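Local coordinates for ABC transporter substrate-binding protein (Staphylococcus aureus subsp. aureus NCTC 8325, PDB 3UN6) that probably captures a ligand outside the cell membrane for an ABC-type importer, its natural substrate being unestablished, and holds zinc in the crystal, at residues G104-A109 and V224-L229; G117-G122 and L208-D213; L151-L156 and F167-M172; V236-V241 and P315-E320. One frame throughout, in Å; residues are numbered along the deposited sequence. Where two conformers were deposited one is given.

How the contacts relate
The contacts form two touching pairs, 1 with 4 and 2 with 3, with contacts 1 and 2 on opposite sides of the chain's centre, consistent with the two lobes of a periplasmic-binding-protein fold. Contacts 1 and 4 lie about 14 Å apart between centres, Leu-225 packing on Phe-240 while Leu-229 meets Ala-237. Contacts 2 and 3, about 12 Å apart between centres, share the other lobe's sheet, and Leu-153 and Leu-156 of contact 3 cover Ile-120 of contact 2. Between the pairs, contacts 1 and 2 are about 30 Å apart from centre to centre. Contact 2 is near the zinc site of His-46, Cys-220 and Cys-221: the Asn-118 side chain comes within about 5 Å of a zinc ion at nearest atoms.

Contact 1 of 4, residues G104-A109 and V224-L229; sequences GSNIKA and VLRGEL
The edge of a five-stranded mixed sheet is formed here, where Lys-108 and Leu-225 make an antiparallel hydrogen-bonded pair. Lys-108 N gives to Leu-225 O at 3.0 Å, and Leu-225 N returns a bond to Lys-108 O at 2.9 Å. In the next, non-hydrogen-bonded pair, Ala-109 CB meets Val-224 CG1 at 4.1 Å, on the face where helix 75-83 packs against Val-224 through Leu-82. Strand 108-110 is one of the two edge strands of this sheet within the chain, and strand 221-225 lies between it and strand 89-93. Beyond the ladder the two segments are joined by a side chain. Asn-106, with CG set between its backbone N and carbonyl carbon (chi1 69°), sends OD1 to Gly-227 N at 3.1 Å; the donor stands 51° out of the amide's carbonyl plane. Asn-106 ND2 lies over one face of the Arg-226 guanidinium, toward the rim, 3.1 Å from Arg-226 NH2, two donors with no bond between them. The amide and guanidinium planes are 86° apart. The guanidinium is fixed from its edge by Glu-228, whose OE2 accepts from Arg-226 NE, through its syn lone pair, in a salt bridge of 2.9 Å, while NH1 bonds to Leu-82 O.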
loop_
_atom_site.group_PDB
_atom_site.type_symbol
_atom_site.label_atom_id
_atom_site.label_comp_id
_atom_site.label_asym_id
_atom_site.label_seq_id
_atom_site.Cartn_x
_atom_site.Cartn_y
_atom_site.Cartn_z
ATOM N N GLY A 104 5.147 -3.976 -19.943
ATOM C CA GLY A 104 5.776 -5.284 -20.257
ATOM C C GLY A 104 6.366 -6.093 -19.106
ATOM O O GLY A 104 7.042 -7.100 -19.328
ATOM N N SER A 105 6.100 -5.684 -17.870
ATOM C CA SER A 105 6.633 -6.400 -16.717
ATOM C C SER A 105 6.109 -7.815 -16.648
ATOM O O SER A 105 4.958 -8.090 -16.987
ATOM C CB SER A 105 6.284 -5.687 -15.409
ATOM O OG SER A 105 6.709 -6.462 -14.304
ATOM N N ASN A 106 6.950 -8.711 -16.162
ATOM C CA ASN A 106 6.564 -10.098 -16.009
ATOM C C ASN A 106 5.803 -10.405 -14.692
ATOM O O ASN A 106 5.454 -11.561 -14.438
ATOM C CB ASN A 106 7.827 -10.962 -16.082
ATOM C CG ASN A 106 8.738 -10.770 -14.884
ATOM O OD1 ASN A 106 8.289 -10.788 -13.737
ATOM N ND2 ASN A 106 10.031 -10.610 -15.145
ATOM N N ILE A 107 5.528 -9.394 -13.870
ATOM C CA ILE A 107 4.881 -9.636 -12.571
ATOM C C ILE A 107 3.395 -9.972 -12.630
ATOM O O ILE A 107 2.722 -9.717 -13.629
ATOM C CB ILE A 107 5.090 -8.445 -11.576
ATOM C CG1 ILE A 107 4.508 -7.137 -12.123
ATOM C CG2 ILE A 107 6.561 -8.264 -11.278
ATOM C CD1 ILE A 107 4.631 -5.940 -11.174
ATOM N N LYS A 108 2.909 -10.566 -11.536
ATOM C CA LYS A 108 1.506 -10.915 -11.335
ATOM C C LYS A 108 1.151 -10.599 -9.884
ATOM O O LYS A 108 1.959 -10.864 -8.971
ATOM C CB LYS A 108 1.279 -12.398 -11.565
ATOM C CG LYS A 108 1.314 -12.878 -13.037
ATOM C CD LYS A 108 0.003 -12.626 -13.755
ATOM C CE LYS A 108 -0.058 -13.353 -15.074
ATOM N NZ LYS A 108 -1.486 -13.489 -15.556
ATOM N N ALA A 109 -0.020 -10.001 -9.678
ATOM C CA ALA A 109 -0.544 -9.714 -8.337
ATOM C C ALA A 109 -1.235 -10.988 -7.881
ATOM O O ALA A 109 -1.972 -11.621 -8.665
ATOM C CB ALA A 109 -1.545 -8.589 -8.359
ATOM N N VAL A 224 2.854 -8.734 -5.206
ATOM C CA VAL A 224 3.141 -9.162 -6.557
ATOM C C VAL A 224 4.373 -10.061 -6.537
ATOM O O VAL A 224 5.266 -9.889 -5.690
ATOM C CB VAL A 224 3.409 -7.994 -7.488
ATOM C CG1 VAL A 224 2.204 -7.052 -7.498
ATOM C CG2 VAL A 224 4.672 -7.236 -7.071
ATOM N N LEU A 225 4.406 -11.028 -7.454
ATOM C CA LEU A 225 5.532 -11.925 -7.588
ATOM C C LEU A 225 5.985 -11.895 -8.995
ATOM O O LEU A 225 5.160 -11.750 -9.911
ATOM C CB LEU A 225 5.124 -13.366 -7.258
ATOM C CG LEU A 225 4.639 -13.597 -5.827
ATOM C CD1 LEU A 225 4.106 -15.016 -5.646
ATOM C CD2 LEU A 225 5.743 -13.301 -4.827
ATOM N N ARG A 226 7.298 -12.024 -9.188
ATOM C CA ARG A 226 7.843 -12.113 -10.523
ATOM C C ARG A 226 7.344 -13.415 -11.151
ATOM O O ARG A 226 7.207 -14.428 -10.475
ATOM C CB ARG A 226 9.383 -12.028 -10.515
ATOM C CG ARG A 226 9.938 -10.613 -10.295
ATOM C CD ARG A 226 11.476 -10.571 -10.318
ATOM N NE ARG A 226 12.054 -11.080 -11.568
ATOM C CZ ARG A 226 12.282 -10.357 -12.666
ATOM N NH1 ARG A 226 11.988 -9.066 -12.718
ATOM N NH2 ARG A 226 12.816 -10.936 -13.726
ATOM N N GLY A 227 7.078 -13.369 -12.454
ATOM C CA GLY A 227 6.529 -14.501 -13.203
ATOM C C GLY A 227 7.265 -15.820 -13.112
ATOM O O GLY A 227 6.632 -16.873 -13.131
ATOM N N GLU A 228 8.591 -15.788 -13.011
ATOM C CA GLU A 228 9.341 -17.033 -12.934
ATOM C C GLU A 228 9.037 -17.838 -11.665
ATOM O O GLU A 228 9.018 -19.074 -11.707
ATOM C CB GLU A 228 10.853 -16.836 -13.117
ATOM C CG GLU A 228 11.612 -16.111 -12.026
ATOM C CD GLU A 228 11.571 -14.594 -12.132
ATOM O OE1 GLU A 228 10.821 -14.032 -12.977
ATOM O OE2 GLU A 228 12.319 -13.961 -11.356
ATOM N N LEU A 229 8.796 -17.163 -10.545
ATOM C CA LEU A 229 8.442 -17.877 -9.323
ATOM C C LEU A 229 7.206 -18.710 -9.540
ATOM O O LEU A 229 7.147 -19.850 -9.109
ATOM C CB LEU A 229 8.197 -16.936 -8.161
ATOM C CG LEU A 229 9.423 -16.537 -7.350
ATOM C CD1 LEU A 229 10.464 -15.794 -8.207
ATOM C CD2 LEU A 229 8.949 -15.705 -6.140
#

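Contact 2 of 4, residues G117-G122 and L208-D213; sequences GNVIMG and LKHGDD
Leu-208 meets strand 118-122 from CB to one tip: CB lies 3.6 Å from Ile-120 O, CG comes over Gly-122 N, and CD1 ends 3.6 Å from Gly-122 CA. The torsion that puts CG beside the backbone N, opposite the carbonyl carbon (chi1 -64°), carries the branch over the glycine. Leu-208 N gives an in-plane bond of 2.9 Å to Ile-120 O, and the same oxygen receives a weak one from Lys-209 N. Leu-208 and Lys-209 thus both face Ile-120, a classic beta bulge in an otherwise regular antiparallel ladder, whose strand axes run 178° apart. Past it Ile-120 N bonds to Lys-209 O, and Ile-120 CD1 rests against Lys-209 CB. On the sheet's other face, Val-119 and His-210 point the same way, with Val-119 CG1 3.6 Å from His-210 CD2, and the imidazole stacks on Trp-278. The ladder finishes where Gly-211 N meets Asn-118 O at 3.0 Å, from 49° out of the carbonyl plane. Two waters follow, both bonded to Asp-212 OD2; one accepts from Asn-118 N, the other weakly from Gly-117 N. The Asn-118 side chain turns toward the zinc site, where OD1 accepts from His-149 and the side chain touches the zinc ligands His-46 and Cys-220.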
loop_
_atom_site.group_PDB
_atom_site.type_symbol
_atom_site.label_atom_id
_atom_site.label_comp_id
_atom_site.label_asym_id
_atom_site.label_seq_id
_atom_site.Cartn_x
_atom_site.Cartn_y
_atom_site.Cartn_z
ATOM N N GLY A 117 -6.407 1.673 5.780
ATOM C CA GLY A 117 -5.103 2.145 6.260
ATOM C C GLY A 117 -4.500 3.371 5.568
ATOM O O GLY A 117 -3.304 3.666 5.745
ATOM N N ASN A 118 -5.303 4.083 4.775
ATOM C CA ASN A 118 -4.858 5.326 4.088
ATOM C C ASN A 118 -5.448 6.569 4.746
ATOM O O ASN A 118 -6.562 6.535 5.289
ATOM C CB ASN A 118 -5.239 5.303 2.588
ATOM C CG ASN A 118 -4.234 4.521 1.738
ATOM O OD1 ASN A 118 -3.032 4.603 1.983
ATOM N ND2 ASN A 118 -4.719 3.792 0.716
ATOM N N VAL A 119 -4.691 7.660 4.713
ATOM C CA VAL A 119 -5.149 8.905 5.273
ATOM C C VAL A 119 -4.899 10.101 4.365
ATOM O O VAL A 119 -4.126 10.032 3.430
ATOM C CB VAL A 119 -4.431 9.200 6.624
ATOM C CG1 VAL A 119 -4.795 8.165 7.650
ATOM C CG2 VAL A 119 -2.916 9.264 6.433
ATOM N N ILE A 120 -5.592 11.198 4.672
ATOM C CA ILE A 120 -5.384 12.485 4.036
ATOM C C ILE A 120 -5.132 13.416 5.183
ATOM O O ILE A 120 -5.991 13.586 6.043
ATOM C CB ILE A 120 -6.602 12.922 3.209
ATOM C CG1 ILE A 120 -6.796 11.943 2.031
ATOM C CG2 ILE A 120 -6.412 14.363 2.692
ATOM C CD1 ILE A 120 -8.208 11.901 1.482
HETATM N N MSE A 121 -3.926 13.988 5.225
HETATM C CA MSE A 121 -3.498 14.897 6.281
HETATM C C MSE A 121 -3.483 16.328 5.782
HETATM O O MSE A 121 -3.279 16.572 4.608
HETATM C CB MSE A 121 -2.064 14.564 6.714
HETATM C CG MSE A 121 -1.873 13.127 7.128
HETATM SE SE MSE A 121 -2.857 12.735 8.743
HETATM C CE MSE A 121 -1.825 13.881 9.958
ATOM N N GLY A 122 -3.733 17.261 6.685
ATOM C CA GLY A 122 -3.680 18.682 6.381
ATOM C C GLY A 122 -2.849 19.352 7.451
ATOM O O GLY A 122 -2.495 18.722 8.457
ATOM N N LEU A 208 -7.454 14.850 8.251
ATOM C CA LEU A 208 -8.666 15.408 7.661
ATOM C C LEU A 208 -9.665 14.337 7.274
ATOM O O LEU A 208 -10.860 14.533 7.437
ATOM C CB LEU A 208 -8.333 16.248 6.439
ATOM C CG LEU A 208 -7.499 17.494 6.720
ATOM C CD1 LEU A 208 -7.131 18.149 5.414
ATOM C CD2 LEU A 208 -8.285 18.428 7.609
ATOM N N LYS A 209 -9.180 13.191 6.800
ATOM C CA LYS A 209 -10.077 12.158 6.317
ATOM C C LYS A 209 -9.378 10.800 6.263
ATOM O O LYS A 209 -8.168 10.726 6.042
ATOM C CB LYS A 209 -10.478 12.569 4.885
ATOM C CG LYS A 209 -11.883 12.317 4.486
ATOM C CD LYS A 209 -12.809 13.243 5.208
ATOM C CE LYS A 209 -14.236 13.074 4.754
ATOM N NZ LYS A 209 -15.164 13.883 5.609
ATOM N N HIS A 210 -10.118 9.730 6.528
ATOM C CA HIS A 210 -9.599 8.400 6.303
ATOM C C HIS A 210 -10.033 7.988 4.888
ATOM O O HIS A 210 -11.047 8.452 4.387
ATOM C CB HIS A 210 -10.060 7.414 7.385
ATOM C CG HIS A 210 -9.258 7.512 8.643
ATOM N ND1 HIS A 210 -9.692 8.192 9.758
ATOM C CD2 HIS A 210 -8.012 7.070 8.934
ATOM C CE1 HIS A 210 -8.762 8.142 10.692
ATOM N NE2 HIS A 210 -7.731 7.467 10.217
ATOM N N GLY A 211 -9.248 7.147 4.231
ATOM C CA GLY A 211 -9.593 6.695 2.880
ATOM C C GLY A 211 -11.008 6.153 2.825
ATOM O O GLY A 211 -11.741 6.413 1.874
ATOM N N ASP A 212 -11.374 5.440 3.889
ATOM C CA ASP A 212 -12.682 4.824 4.079
ATOM C C ASP A 212 -13.839 5.788 3.839
ATOM O O ASP A 212 -14.896 5.389 3.353
ATOM C CB ASP A 212 -12.861 4.357 5.539
ATOM C CG ASP A 212 -11.621 3.694 6.137
ATOM O OD1 ASP A 212 -11.810 2.802 6.992
ATOM O OD2 ASP A 212 -10.470 4.054 5.785
ATOM N N ASP A 213 -13.628 7.046 4.218
ATOM C CA ASP A 213 -14.635 8.094 4.120
ATOM C C ASP A 213 -14.751 8.667 2.730
ATOM O O ASP A 213 -15.668 9.448 2.467
ATOM C CB ASP A 213 -14.245 9.298 5.007
ATOM C CG ASP A 213 -13.982 8.931 6.454
ATOM O OD1 ASP A 213 -14.706 8.075 6.970
ATOM O OD2 ASP A 213 -13.054 9.534 7.085
HETATM O O HOH W 1 -7.958 4.074 7.163
HETATM O O HOH W 2 -8.300 3.839 3.891
#

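Contact 3 of 4, residues L151-L156 and F167-M172; sequences LLLEEL and FSYHEM
The ring of Tyr-169 meets helix 151-156 with its edge: Glu-154 OE2 lies in the ring plane beside the hydroxyl, and Leu-153 CD1 comes near that plane, 3.7 Å from Tyr-169 CE1. The carboxylate is turned almost square to the ring, their planes 83° apart, and Tyr-150 makes an edge-to-face pair with the same ring. Leu-153 and Tyr-169 run past each other in opposite directions, which brings Leu-153 CB to 3.7 Å from Tyr-169 CE1 as well. The Phe-167 ring meets the helix backbone obliquely, with CE2 3.8 Å from Leu-153 O. Helix and strand belong to a beta-alpha-beta unit, strand 138-142, helix 148-159 and strand 167-171; within it their short axes run nearly antiparallel (171°) and 10.2 Å apart. Glu-154 reaches the tyrosine through a bend at its second torsion (chi2 -68°). Tyr-169 OH donates to Glu-154 OE2; the modelled 2.4 Å is very short and its exact value doubtful. A water donates a second hydrogen bond, to Glu-154 OE2 at 3.1 Å, and another to Phe-167 O at 2.7 Å, while Glu-154 OE1 forms a salt bridge with Arg-157. With hydroxyl, water and arginine all directed at it, this buried carboxylate is probably kept charged.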
loop_
_atom_site.group_PDB
_atom_site.type_symbol
_atom_site.label_atom_id
_atom_site.label_comp_id
_atom_site.label_asym_id
_atom_site.label_seq_id
_atom_site.Cartn_x
_atom_site.Cartn_y
_atom_site.Cartn_z
ATOM N N LEU A 151 -5.764 9.130 -6.393
ATOM C CA LEU A 151 -7.183 8.917 -6.664
ATOM C C LEU A 151 -8.064 9.379 -5.509
ATOM O O LEU A 151 -9.106 9.980 -5.723
ATOM C CB LEU A 151 -7.465 7.434 -6.973
ATOM C CG LEU A 151 -6.654 6.874 -8.153
ATOM C CD1 LEU A 151 -6.913 5.363 -8.307
ATOM C CD2 LEU A 151 -6.954 7.621 -9.457
ATOM N N LEU A 152 -7.646 9.090 -4.282
ATOM C CA LEU A 152 -8.403 9.499 -3.100
ATOM C C LEU A 152 -8.512 11.014 -3.039
ATOM O O LEU A 152 -9.595 11.574 -2.786
ATOM C CB LEU A 152 -7.740 8.967 -1.823
ATOM C CG LEU A 152 -7.927 7.490 -1.475
ATOM C CD1 LEU A 152 -6.908 7.041 -0.421
ATOM C CD2 LEU A 152 -9.362 7.240 -1.004
ATOM N N LEU A 153 -7.393 11.680 -3.302
ATOM C CA LEU A 153 -7.362 13.126 -3.251
ATOM C C LEU A 153 -8.212 13.763 -4.328
ATOM O O LEU A 153 -8.909 14.740 -4.060
ATOM C CB LEU A 153 -5.928 13.639 -3.274
ATOM C CG LEU A 153 -5.166 13.586 -1.950
ATOM C CD1 LEU A 153 -3.618 13.793 -2.246
ATOM C CD2 LEU A 153 -5.689 14.640 -1.014
ATOM N N GLU A 154 -8.176 13.205 -5.534
ATOM C CA GLU A 154 -9.002 13.711 -6.617
ATOM C C GLU A 154 -10.484 13.488 -6.343
ATOM O O GLU A 154 -11.329 14.291 -6.747
ATOM C CB GLU A 154 -8.600 13.066 -7.950
ATOM C CG GLU A 154 -7.373 13.684 -8.535
ATOM C CD GLU A 154 -7.622 15.092 -8.985
ATOM O OE1 GLU A 154 -8.296 15.267 -10.019
ATOM O OE2 GLU A 154 -7.130 16.031 -8.336
ATOM N N GLU A 155 -10.809 12.382 -5.696
ATOM C CA GLU A 155 -12.200 12.123 -5.366
ATOM C C GLU A 155 -12.646 13.090 -4.272
ATOM O O GLU A 155 -13.784 13.576 -4.296
ATOM C CB GLU A 155 -12.405 10.680 -4.939
ATOM C CG GLU A 155 -13.862 10.332 -4.592
ATOM C CD GLU A 155 -14.833 10.662 -5.713
ATOM O OE1 GLU A 155 -14.461 10.471 -6.891
ATOM O OE2 GLU A 155 -15.966 11.123 -5.408
ATOM N N LEU A 156 -11.742 13.398 -3.340
ATOM C CA LEU A 156 -12.054 14.328 -2.268
ATOM C C LEU A 156 -12.215 15.711 -2.874
ATOM O O LEU A 156 -13.096 16.454 -2.489
ATOM C CB LEU A 156 -10.979 14.313 -1.151
ATOM C CG LEU A 156 -11.121 15.415 -0.086
ATOM C CD1 LEU A 156 -12.447 15.310 0.633
ATOM C CD2 LEU A 156 -9.992 15.396 0.920
ATOM N N PHE A 167 -5.908 21.402 -7.004
ATOM C CA PHE A 167 -5.059 20.571 -6.146
ATOM C C PHE A 167 -3.872 20.226 -7.061
ATOM O O PHE A 167 -4.074 19.770 -8.184
ATOM C CB PHE A 167 -5.752 19.288 -5.746
ATOM C CG PHE A 167 -6.700 19.405 -4.582
ATOM C CD1 PHE A 167 -7.236 20.615 -4.182
ATOM C CD2 PHE A 167 -7.160 18.243 -3.965
ATOM C CE1 PHE A 167 -8.137 20.678 -3.132
ATOM C CE2 PHE A 167 -8.068 18.303 -2.923
ATOM C CZ PHE A 167 -8.550 19.530 -2.508
ATOM N N SER A 168 -2.657 20.472 -6.578
ATOM C CA SER A 168 -1.439 20.188 -7.323
ATOM C C SER A 168 -0.728 19.093 -6.549
ATOM O O SER A 168 -0.667 19.143 -5.323
ATOM C CB SER A 168 -0.568 21.434 -7.417
ATOM O OG SER A 168 0.582 21.181 -8.201
ATOM N N TYR A 169 -0.207 18.101 -7.263
ATOM C CA TYR A 169 0.426 16.952 -6.626
ATOM C C TYR A 169 1.923 16.906 -6.702
ATOM O O TYR A 169 2.516 17.220 -7.728
ATOM C CB TYR A 169 -0.173 15.682 -7.206
ATOM C CG TYR A 169 -1.652 15.683 -6.993
ATOM C CD1 TYR A 169 -2.192 15.397 -5.729
ATOM C CD2 TYR A 169 -2.521 16.031 -8.017
ATOM C CE1 TYR A 169 -3.562 15.425 -5.515
ATOM C CE2 TYR A 169 -3.896 16.045 -7.809
ATOM C CZ TYR A 169 -4.414 15.753 -6.552
ATOM O OH TYR A 169 -5.795 15.775 -6.322
ATOM N N HIS A 170 2.530 16.474 -5.601
ATOM C CA HIS A 170 3.978 16.422 -5.492
ATOM C C HIS A 170 4.439 15.082 -4.953
ATOM O O HIS A 170 4.167 14.738 -3.803
ATOM C CB HIS A 170 4.452 17.565 -4.598
ATOM C CG HIS A 170 3.997 18.907 -5.083
ATOM N ND1 HIS A 170 4.686 19.625 -6.035
ATOM C CD2 HIS A 170 2.879 19.620 -4.810
ATOM C CE1 HIS A 170 4.033 20.744 -6.295
ATOM N NE2 HIS A 170 2.929 20.760 -5.569
ATOM N N GLU A 171 5.145 14.339 -5.797
ATOM C CA GLU A 171 5.632 13.008 -5.438
ATOM C C GLU A 171 6.760 13.070 -4.420
ATOM O O GLU A 171 7.686 13.852 -4.560
ATOM C CB GLU A 171 6.123 12.269 -6.688
ATOM C CG GLU A 171 5.005 11.821 -7.646
ATOM C CD GLU A 171 5.559 11.315 -8.974
ATOM O OE1 GLU A 171 5.442 10.115 -9.275
ATOM O OE2 GLU A 171 6.140 12.124 -9.704
HETATM N N MSE A 172 6.672 12.247 -3.392
HETATM C CA MSE A 172 7.741 12.184 -2.408
HETATM C C MSE A 172 7.636 10.904 -1.596
HETATM O O MSE A 172 6.619 10.235 -1.614
HETATM C CB MSE A 172 7.730 13.413 -1.502
HETATM C CG MSE A 172 6.482 13.567 -0.672
HETATM SE SE MSE A 172 6.544 15.271 0.328
HETATM C CE MSE A 172 6.490 16.525 -1.181
HETATM O O HOH W 3 -6.336 18.868 -9.276
#

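Contact 4 of 4, residues V236-V241 and P315-E320; sequences VAQAFV and PSLYKE
Leu-317 lays its side chain against helix 236-241, with CD2 fitting between Ala-237 CB and Val-241 CG2, each 3.8 Å from it. Its CB rests on both methyl groups of Val-241, and the two side chains cross at about a right angle. Val-241 points toward the partner helix; CG1, opposite its own backbone N (chi1 167°), slips past Leu-317 to lie 3.6 Å from Tyr-318 CA and 4.1 Å from Tyr-318 CB. The tyrosine ring itself leads away from this helix, and its hydroxyl bonds to Leu-284 N. One polar bond joins the pair of helices. Gln-238 runs out with CG opposite the backbone N (chi1 -176°), then bends at the second torsion, so that its amide lies along the Leu-317 backbone. Gln-238 NE2 donates to Leu-317 O at 2.8 Å, close to straight and nearly within the amide's own plane, while the donor is tilted modestly from the carbonyl plane. The bond is consistent with the modelled orientation of the amide, which leaves Gln-238 OE1 3.6 Å from Leu-317 CA. Farther out, Glu-320 OE1 comes to 3.7 Å from Gln-238 OE1, a meeting of two oxygens and not a bond. The helices cross at -58°, with their short axes 9.1 Å apart, and this packing brings the short helix 316-320, near the end of the chain, onto the long helix 234-250. Leu-230 of helix 227-232 touches both Ala-237 and Leu-317, closing the junction from a third helix, whereas Phe-240 turns to strand 36-41 and helix 48-58.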
loop_
_atom_site.group_PDB
_atom_site.type_symbol
_atom_site.label_atom_id
_atom_site.label_comp_id
_atom_site.label_asym_id
_atom_site.label_seq_id
_atom_site.Cartn_x
_atom_site.Cartn_y
_atom_site.Cartn_z
ATOM N N VAL A 236 7.006 -23.702 -4.134
ATOM C CA VAL A 236 7.523 -22.717 -3.193
ATOM C C VAL A 236 6.605 -21.487 -3.168
ATOM O O VAL A 236 6.307 -20.957 -2.099
ATOM C CB VAL A 236 8.988 -22.373 -3.527
ATOM C CG1 VAL A 236 9.481 -21.220 -2.700
ATOM C CG2 VAL A 236 9.864 -23.636 -3.306
ATOM N N ALA A 237 6.149 -21.064 -4.347
ATOM C CA ALA A 237 5.251 -19.914 -4.472
ATOM C C ALA A 237 3.947 -20.212 -3.734
ATOM O O ALA A 237 3.442 -19.383 -2.995
ATOM C CB ALA A 237 4.970 -19.621 -5.928
ATOM N N GLN A 238 3.414 -21.409 -3.931
ATOM C CA GLN A 238 2.182 -21.808 -3.262
ATOM C C GLN A 238 2.366 -21.859 -1.742
ATOM O O GLN A 238 1.502 -21.423 -1.021
ATOM C CB GLN A 238 1.697 -23.171 -3.783
ATOM C CG GLN A 238 0.354 -23.606 -3.196
ATOM C CD GLN A 238 -0.792 -22.688 -3.622
ATOM O OE1 GLN A 238 -1.163 -22.649 -4.804
ATOM N NE2 GLN A 238 -1.383 -21.973 -2.654
ATOM N N ALA A 239 3.475 -22.412 -1.265
ATOM C CA ALA A 239 3.738 -22.488 0.186
ATOM C C ALA A 239 3.797 -21.068 0.764
ATOM O O ALA A 239 3.178 -20.767 1.780
ATOM C CB ALA A 239 5.041 -23.246 0.469
ATOM N N PHE A 240 4.490 -20.183 0.069
ATOM C CA PHE A 240 4.589 -18.791 0.520
ATOM C C PHE A 240 3.212 -18.066 0.605
ATOM O O PHE A 240 2.870 -17.474 1.632
ATOM C CB PHE A 240 5.605 -18.040 -0.352
ATOM C CG PHE A 240 5.615 -16.583 -0.120
ATOM C CD1 PHE A 240 5.839 -16.082 1.154
ATOM C CD2 PHE A 240 5.396 -15.704 -1.160
ATOM C CE1 PHE A 240 5.835 -14.737 1.403
ATOM C CE2 PHE A 240 5.398 -14.346 -0.929
ATOM C CZ PHE A 240 5.623 -13.863 0.380
ATOM N N VAL A 241 2.414 -18.161 -0.451
ATOM C CA VAL A 241 1.089 -17.525 -0.467
ATOM C C VAL A 241 0.177 -18.131 0.602
ATOM O O VAL A 241 -0.669 -17.448 1.177
ATOM C CB VAL A 241 0.425 -17.664 -1.846
ATOM C CG1 VAL A 241 -1.057 -17.287 -1.781
ATOM C CG2 VAL A 241 1.170 -16.819 -2.850
ATOM N N PRO A 315 -5.125 -15.096 -9.339
ATOM C CA PRO A 315 -5.795 -15.374 -8.083
ATOM C C PRO A 315 -5.820 -16.850 -7.675
ATOM O O PRO A 315 -6.360 -17.172 -6.609
ATOM C CB PRO A 315 -7.215 -14.912 -8.374
ATOM C CG PRO A 315 -7.411 -15.336 -9.798
ATOM C CD PRO A 315 -6.064 -15.183 -10.470
ATOM N N SER A 316 -5.245 -17.744 -8.479
ATOM C CA SER A 316 -5.292 -19.186 -8.128
ATOM C C SER A 316 -4.532 -19.574 -6.849
ATOM O O SER A 316 -5.005 -20.397 -6.060
ATOM C CB SER A 316 -4.812 -20.063 -9.302
ATOM O OG SER A 316 -3.463 -19.754 -9.657
ATOM N N LEU A 317 -3.352 -19.002 -6.645
ATOM C CA LEU A 317 -2.525 -19.348 -5.476
ATOM C C LEU A 317 -3.221 -19.041 -4.160
ATOM O O LEU A 317 -3.207 -19.865 -3.245
ATOM C CB LEU A 317 -1.134 -18.672 -5.531
ATOM C CG LEU A 317 -0.003 -19.368 -6.341
ATOM C CD1 LEU A 317 -0.327 -19.490 -7.814
ATOM C CD2 LEU A 317 1.336 -18.641 -6.155
ATOM N N TYR A 318 -3.854 -17.877 -4.073
ATOM C CA TYR A 318 -4.531 -17.490 -2.853
ATOM C C TYR A 318 -5.828 -18.271 -2.672
ATOM O O TYR A 318 -6.159 -18.660 -1.559
ATOM C CB TYR A 318 -4.794 -15.977 -2.830
ATOM C CG TYR A 318 -5.306 -15.492 -1.506
ATOM C CD1 TYR A 318 -4.419 -15.111 -0.495
ATOM C CD2 TYR A 318 -6.660 -15.433 -1.247
ATOM C CE1 TYR A 318 -4.872 -14.680 0.716
ATOM C CE2 TYR A 318 -7.131 -14.991 -0.010
ATOM C CZ TYR A 318 -6.234 -14.619 0.960
ATOM O OH TYR A 318 -6.671 -14.197 2.199
ATOM N N LYS A 319 -6.554 -18.507 -3.762
ATOM C CA LYS A 319 -7.801 -19.262 -3.684
ATOM C C LYS A 319 -7.548 -20.709 -3.268
ATOM O O LYS A 319 -8.254 -21.238 -2.423
ATOM C CB LYS A 319 -8.537 -19.230 -5.030
ATOM C CG LYS A 319 -9.659 -20.238 -5.122
ATOM C CD LYS A 319 -10.290 -20.229 -6.480
ATOM C CE LYS A 319 -11.392 -21.278 -6.576
ATOM N NZ LYS A 319 -12.083 -21.232 -7.901
ATOM N N GLU A 320 -6.534 -21.343 -3.846
ATOM C CA GLU A 320 -6.223 -22.743 -3.518
ATOM C C GLU A 320 -5.623 -22.905 -2.127
ATOM O O GLU A 320 -5.746 -23.965 -1.535
ATOM C CB GLU A 320 -5.259 -23.349 -4.528
ATOM C CG GLU A 320 -5.795 -23.427 -5.938
ATOM C CD GLU A 320 -4.752 -23.964 -6.905
ATOM O OE1 GLU A 320 -3.798 -24.644 -6.442
ATOM O OE2 GLU A 320 -4.891 -23.707 -8.122
#